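Local coordinates for protein ribulose bisphosphate carboxylase (Pyrococcus horikoshii, PDB 2D69) that probably catalyses the carboxylation of ribulose 1,5-bisphosphate with CO2 and water to two 3-phosphoglycerates, in an archaeal pathway that degrades AMP, at residues Glu25-Pro39 with Leu75-Pro89. Sequence-based numbering, arbitrary orientation.
Sequences ELIVEYYFEPNGVSP and LEKHGEGYIAKIAYP. With SO4 (sulfate ion), chain G.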
loop_
_atom_site.group_PDB
_atom_site.type_symbol
_atom_site.label_atom_id
_atom_site.label_comp_id
_atom_site.label_asym_id
_atom_site.label_seq_id
_atom_site.Cartn_x
_atom_site.Cartn_y
_atom_site.Cartn_z
ATOM N N GLU A 25 24.254 36.839 -4.550
ATOM C CA GLU A 25 25.221 35.986 -5.254
ATOM C C GLU A 25 26.031 35.108 -4.294
ATOM O O GLU A 25 26.238 35.449 -3.124
ATOM C CB GLU A 25 26.166 36.804 -6.135
ATOM C CG GLU A 25 25.426 37.532 -7.250
ATOM C CD GLU A 25 26.280 38.575 -7.936
ATOM O OE1 GLU A 25 27.285 38.196 -8.539
ATOM O OE2 GLU A 25 25.934 39.771 -7.900
ATOM N N LEU A 26 26.395 33.927 -4.780
ATOM C CA LEU A 26 27.195 33.008 -4.012
ATOM C C LEU A 26 28.662 33.242 -4.343
ATOM O O LEU A 26 29.063 33.394 -5.509
ATOM C CB LEU A 26 26.783 31.573 -4.290
ATOM C CG LEU A 26 27.440 30.504 -3.413
ATOM C CD1 LEU A 26 26.391 29.442 -3.107
ATOM C CD2 LEU A 26 28.580 29.820 -4.083
ATOM N N ILE A 27 29.453 33.271 -3.288
ATOM C CA ILE A 27 30.876 33.537 -3.387
ATOM C C ILE A 27 31.705 32.330 -2.981
ATOM O O ILE A 27 31.456 31.691 -1.966
ATOM C CB ILE A 27 31.214 34.740 -2.507
ATOM C CG1 ILE A 27 30.436 35.965 -3.009
ATOM C CG2 ILE A 27 32.720 35.027 -2.570
ATOM C CD1 ILE A 27 30.218 36.942 -1.938
ATOM N N VAL A 28 32.693 32.002 -3.797
ATOM C CA VAL A 28 33.619 30.949 -3.462
ATOM C C VAL A 28 35.038 31.527 -3.462
ATOM O O VAL A 28 35.396 32.322 -4.340
ATOM C CB VAL A 28 33.499 29.780 -4.458
ATOM C CG1 VAL A 28 34.499 28.710 -4.122
ATOM C CG2 VAL A 28 32.086 29.253 -4.486
ATOM N N GLU A 29 35.814 31.158 -2.453
ATOM C CA GLU A 29 37.189 31.577 -2.336
ATOM C C GLU A 29 38.086 30.394 -2.657
ATOM O O GLU A 29 37.925 29.316 -2.072
ATOM C CB GLU A 29 37.476 32.127 -0.942
ATOM C CG GLU A 29 36.416 33.078 -0.402
ATOM C CD GLU A 29 36.807 33.741 0.907
ATOM O OE1 GLU A 29 36.013 33.699 1.863
ATOM O OE2 GLU A 29 37.914 34.311 0.971
ATOM N N TYR A 30 39.018 30.606 -3.579
ATOM C CA TYR A 30 39.993 29.621 -3.985
ATOM C C TYR A 30 41.432 30.112 -3.772
ATOM O O TYR A 30 41.773 31.283 -4.019
ATOM C CB TYR A 30 39.830 29.288 -5.473
ATOM C CG TYR A 30 38.515 28.654 -5.917
ATOM C CD1 TYR A 30 38.326 27.260 -5.847
ATOM C CD2 TYR A 30 37.471 29.431 -6.437
ATOM C CE1 TYR A 30 37.125 26.660 -6.241
ATOM C CE2 TYR A 30 36.253 28.844 -6.853
ATOM C CZ TYR A 30 36.098 27.459 -6.769
ATOM O OH TYR A 30 34.930 26.854 -7.203
ATOM N N TYR A 31 42.300 29.202 -3.352
ATOM C CA TYR A 31 43.750 29.387 -3.507
ATOM C C TYR A 31 44.208 28.662 -4.775
ATOM O O TYR A 31 43.783 27.547 -5.040
ATOM C CB TYR A 31 44.493 28.773 -2.304
ATOM C CG TYR A 31 46.002 28.682 -2.509
ATOM C CD1 TYR A 31 46.591 27.513 -2.954
ATOM C CD2 TYR A 31 46.801 29.779 -2.312
ATOM C CE1 TYR A 31 48.002 27.438 -3.184
ATOM C CE2 TYR A 31 48.203 29.726 -2.513
ATOM C CZ TYR A 31 48.795 28.547 -2.956
ATOM O OH TYR A 31 50.162 28.475 -3.180
ATOM N N PHE A 32 45.139 29.221 -5.538
ATOM C CA PHE A 32 45.640 28.460 -6.676
ATOM C C PHE A 32 47.047 28.871 -7.053
ATOM O O PHE A 32 47.531 29.874 -6.586
ATOM C CB PHE A 32 44.681 28.589 -7.902
ATOM C CG PHE A 32 44.698 29.952 -8.541
ATOM C CD1 PHE A 32 43.831 30.928 -8.100
ATOM C CD2 PHE A 32 45.587 30.257 -9.566
ATOM C CE1 PHE A 32 43.861 32.206 -8.675
ATOM C CE2 PHE A 32 45.616 31.525 -10.126
ATOM C CZ PHE A 32 44.740 32.496 -9.676
ATOM N N GLU A 33 47.695 28.051 -7.878
ATOM C CA GLU A 33 48.991 28.357 -8.470
ATOM C C GLU A 33 48.847 28.082 -9.985
ATOM O O GLU A 33 48.449 26.976 -10.351
ATOM C CB GLU A 33 50.085 27.455 -7.852
ATOM C CG GLU A 33 50.123 27.514 -6.311
ATOM C CD GLU A 33 51.023 26.469 -5.660
ATOM O OE1 GLU A 33 51.613 25.635 -6.403
ATOM O OE2 GLU A 33 51.113 26.469 -4.393
ATOM N N PRO A 34 49.093 29.060 -10.861
ATOM C CA PRO A 34 48.957 28.827 -12.307
ATOM C C PRO A 34 50.079 27.964 -12.842
ATOM O O PRO A 34 51.148 27.920 -12.257
ATOM C CB PRO A 34 49.070 30.225 -12.916
ATOM C CG PRO A 34 49.865 30.990 -11.946
ATOM C CD PRO A 34 49.502 30.439 -10.579
ATOM N N ASN A 35 49.818 27.256 -13.928
ATOM C CA ASN A 35 50.839 26.465 -14.578
ATOM C C ASN A 35 50.901 26.836 -16.041
ATOM O O ASN A 35 50.119 26.360 -16.828
ATOM C CB ASN A 35 50.579 24.961 -14.416
ATOM C CG ASN A 35 51.561 24.123 -15.219
ATOM O OD1 ASN A 35 51.175 23.241 -15.967
ATOM N ND2 ASN A 35 52.838 24.447 -15.105
ATOM N N GLY A 36 51.827 27.707 -16.407
ATOM C CA GLY A 36 51.988 28.067 -17.804
ATOM C C GLY A 36 51.021 29.125 -18.313
ATOM O O GLY A 36 51.126 29.509 -19.505
ATOM N N VAL A 37 50.134 29.634 -17.425
ATOM C CA VAL A 37 49.229 30.751 -17.727
ATOM C C VAL A 37 49.226 31.857 -16.652
ATOM O O VAL A 37 49.639 31.636 -15.520
ATOM C CB VAL A 37 47.797 30.284 -17.920
ATOM C CG1 VAL A 37 47.734 29.208 -18.965
ATOM C CG2 VAL A 37 47.164 29.796 -16.577
ATOM N N SER A 38 48.794 33.057 -17.039
ATOM C CA SER A 38 48.805 34.234 -16.137
ATOM C C SER A 38 47.881 33.963 -14.977
ATOM O O SER A 38 46.992 33.139 -15.102
ATOM C CB SER A 38 48.367 35.514 -16.871
ATOM O OG SER A 38 46.981 35.496 -17.136
ATOM N N PRO A 39 48.052 34.627 -13.843
ATOM C CA PRO A 39 47.118 34.404 -12.716
ATOM C C PRO A 39 45.647 34.749 -13.079
ATOM O O PRO A 39 44.718 34.028 -12.684
ATOM C CB PRO A 39 47.658 35.299 -11.594
ATOM C CG PRO A 39 49.090 35.783 -12.075
ATOM C CD PRO A 39 49.145 35.565 -13.525
ATOM N N LEU A 75 41.403 39.180 -6.763
ATOM C CA LEU A 75 42.552 38.373 -7.145
ATOM C C LEU A 75 43.836 38.983 -6.604
ATOM O O LEU A 75 44.213 40.054 -7.020
ATOM C CB LEU A 75 42.652 38.262 -8.671
ATOM C CG LEU A 75 43.890 37.499 -9.157
ATOM C CD1 LEU A 75 43.832 36.070 -8.570
ATOM C CD2 LEU A 75 44.004 37.446 -10.672
ATOM N N GLU A 76 44.493 38.308 -5.672
ATOM C CA GLU A 76 45.705 38.843 -5.049
ATOM C C GLU A 76 46.695 37.739 -4.739
ATOM O O GLU A 76 46.334 36.605 -4.494
ATOM C CB GLU A 76 45.408 39.604 -3.742
ATOM C CG GLU A 76 44.329 40.690 -3.824
ATOM C CD GLU A 76 44.767 41.963 -4.537
ATOM O OE1 GLU A 76 45.932 42.071 -4.994
ATOM O OE2 GLU A 76 43.923 42.872 -4.637
ATOM N N LYS A 77 47.970 38.108 -4.732
ATOM C CA LYS A 77 49.026 37.185 -4.392
ATOM C C LYS A 77 48.826 36.690 -2.939
ATOM O O LYS A 77 48.329 37.427 -2.105
ATOM C CB LYS A 77 50.374 37.891 -4.612
ATOM C CG LYS A 77 51.552 36.943 -4.644
ATOM C CD LYS A 77 52.598 37.174 -5.777
ATOM C CE LYS A 77 53.309 35.786 -6.135
ATOM N NZ LYS A 77 52.528 34.476 -5.716
ATOM N N HIS A 78 49.150 35.421 -2.680
ATOM C CA HIS A 78 49.087 34.812 -1.342
ATOM C C HIS A 78 50.136 33.714 -1.265
ATOM O O HIS A 78 49.938 32.651 -1.845
ATOM C CB HIS A 78 47.705 34.194 -1.042
ATOM C CG HIS A 78 47.587 33.624 0.338
ATOM N ND1 HIS A 78 47.162 34.369 1.423
ATOM C CD2 HIS A 78 47.860 32.390 0.818
ATOM C CE1 HIS A 78 47.191 33.617 2.510
ATOM N NE2 HIS A 78 47.614 32.414 2.171
ATOM N N GLY A 79 51.244 33.973 -0.563
ATOM C CA GLY A 79 52.314 33.001 -0.436
ATOM C C GLY A 79 52.919 32.668 -1.785
ATOM O O GLY A 79 53.308 33.557 -2.527
ATOM N N GLU A 80 52.982 31.385 -2.124
ATOM C CA GLU A 80 53.519 30.994 -3.452
ATOM C C GLU A 80 52.428 30.952 -4.546
ATOM O O GLU A 80 52.698 30.584 -5.700
ATOM C CB GLU A 80 54.257 29.649 -3.368
ATOM C CG GLU A 80 55.783 29.814 -3.271
ATOM C CD GLU A 80 56.509 28.524 -2.891
ATOM O OE1 GLU A 80 55.829 27.531 -2.500
ATOM O OE2 GLU A 80 57.763 28.517 -2.989
ATOM N N GLY A 81 51.206 31.335 -4.188
ATOM C CA GLY A 81 50.153 31.465 -5.163
ATOM C C GLY A 81 49.328 32.739 -5.099
ATOM O O GLY A 81 49.852 33.880 -4.999
ATOM N N TYR A 82 48.018 32.511 -5.198
ATOM C CA TYR A 82 47.011 33.542 -5.384
ATOM C C TYR A 82 45.710 33.115 -4.706
ATOM O O TYR A 82 45.400 31.921 -4.647
ATOM C CB TYR A 82 46.721 33.738 -6.876
ATOM C CG TYR A 82 47.938 34.226 -7.608
ATOM C CD1 TYR A 82 48.222 35.583 -7.699
ATOM C CD2 TYR A 82 48.839 33.322 -8.135
ATOM C CE1 TYR A 82 49.377 36.039 -8.356
ATOM C CE2 TYR A 82 50.030 33.756 -8.788
ATOM C CZ TYR A 82 50.287 35.108 -8.891
ATOM O OH TYR A 82 51.444 35.503 -9.539
ATOM N N ILE A 83 44.973 34.075 -4.172
ATOM C CA ILE A 83 43.587 33.816 -3.796
ATOM C C ILE A 83 42.710 34.527 -4.809
ATOM O O ILE A 83 43.049 35.651 -5.241
ATOM C CB ILE A 83 43.333 34.235 -2.346
ATOM C CG1 ILE A 83 43.946 33.179 -1.408
ATOM C CG2 ILE A 83 41.847 34.379 -2.057
ATOM C CD1 ILE A 83 43.875 33.509 0.136
ATOM N N ALA A 84 41.699 33.820 -5.316
ATOM C CA ALA A 84 40.585 34.430 -6.039
ATOM C C ALA A 84 39.289 34.251 -5.266
ATOM O O ALA A 84 39.086 33.221 -4.648
ATOM C CB ALA A 84 40.439 33.822 -7.400
ATOM N N LYS A 85 38.431 35.269 -5.301
ATOM C CA LYS A 85 37.065 35.133 -4.857
ATOM C C LYS A 85 36.230 35.283 -6.092
ATOM O O LYS A 85 36.474 36.160 -6.927
ATOM C CB LYS A 85 36.700 36.201 -3.835
ATOM C CG LYS A 85 37.678 36.340 -2.703
ATOM C CD LYS A 85 37.144 37.307 -1.644
ATOM C CE LYS A 85 38.206 37.660 -0.593
ATOM N NZ LYS A 85 37.837 38.862 0.223
ATOM N N ILE A 86 35.249 34.419 -6.223
ATOM C CA ILE A 86 34.443 34.332 -7.433
ATOM C C ILE A 86 32.975 34.378 -7.039
ATOM O O ILE A 86 32.582 33.792 -6.022
ATOM C CB ILE A 86 34.759 33.045 -8.226
ATOM C CG1 ILE A 86 36.273 32.971 -8.566
ATOM C CG2 ILE A 86 33.916 33.019 -9.512
ATOM C CD1 ILE A 86 36.717 31.637 -9.290
ATOM N N ALA A 87 32.213 35.126 -7.823
ATOM C CA ALA A 87 30.800 35.337 -7.578
ATOM C C ALA A 87 29.942 34.591 -8.587
ATOM O O ALA A 87 30.206 34.651 -9.780
ATOM C CB ALA A 87 30.472 36.815 -7.617
ATOM N N TYR A 88 28.893 33.948 -8.069
ATOM C CA TYR A 88 27.999 33.034 -8.784
ATOM C C TYR A 88 26.547 33.442 -8.625
ATOM O O TYR A 88 26.036 33.468 -7.509
ATOM C CB TYR A 88 28.139 31.593 -8.231
ATOM C CG TYR A 88 29.533 31.002 -8.451
ATOM C CD1 TYR A 88 29.792 30.169 -9.514
ATOM C CD2 TYR A 88 30.586 31.314 -7.586
ATOM C CE1 TYR A 88 31.044 29.637 -9.711
ATOM C CE2 TYR A 88 31.819 30.774 -7.739
ATOM C CZ TYR A 88 32.065 29.948 -8.820
ATOM O OH TYR A 88 33.324 29.464 -8.981
ATOM N N PRO A 89 25.872 33.722 -9.735
ATOM C CA PRO A 89 24.430 33.923 -9.715
ATOM C C PRO A 89 23.682 32.626 -9.453
ATOM O O PRO A 89 24.122 31.527 -9.857
ATOM C CB PRO A 89 24.140 34.478 -11.115
ATOM C CG PRO A 89 25.150 33.873 -11.940
ATOM C CD PRO A 89 26.415 33.797 -11.103
HETATM S S SO4 G . 46.899 28.174 1.784
HETATM O O1 SO4 G . 48.078 27.336 2.001
HETATM O O2 SO4 G . 47.042 28.897 0.529
HETATM O O3 SO4 G . 45.702 27.333 1.722
HETATM O O4 SO4 G . 46.826 29.165 2.859
HETATM O O HOH W 1 51.373 28.844 -0.883
#
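The ring of Tyr31 lies beside the hairpin turn between His78 and Gly81, beneath a sulfate ion probably from the crystallisation liquor. Sulfate O2 stands 3.0 Å above the ring plane, off-centre, while His78 O meets the ring edge in plane, 3.5 Å from Tyr31 CE2. With CG anti to the backbone N (chi1 169°), the ring reaches the turn, and Tyr31 OH donates to the anti lone pair of Glu33 OE2, 2.5 Å away; a water that also accepts from Glu80 N donates to Tyr31 OH. A leucine in place of Tyr31 would probably leave Glu33 OE2 without this donor and the turn without its aromatic neighbour. Gly81 suits its place because a CB would collide with the Tyr31 ring and Phe32 O. The type II' turn joins strands 71-78 and 81-88, and 81-88 pairs antiparallel with strand 26-34 in the sheet of the Rubisco N-terminal domain. Four hydrogen-bonded pairs, from Leu26-Tyr88 to Phe32-Tyr82, zip these strands together; only Tyr82 N to Phe32 O is weak. Helix 39-49 packs on the face bearing Tyr30, Phe32 and Ile86. There Tyr82 CB sits over the Phe32 ring, 3.9 Å from its centroid, and Leu75 CD1 abuts the ring's edge. Compact Ala84 fits beside that edge too. Pro39 lays CB over the centre of the Tyr82 ring, a CH-pi contact of 3.7 Å to the centroid, suited to a rigid proline. Ile86 CD1 packs 3.7 Å from Tyr30 CD2, and Tyr30 OH hydrogen-bonds to Val105 O.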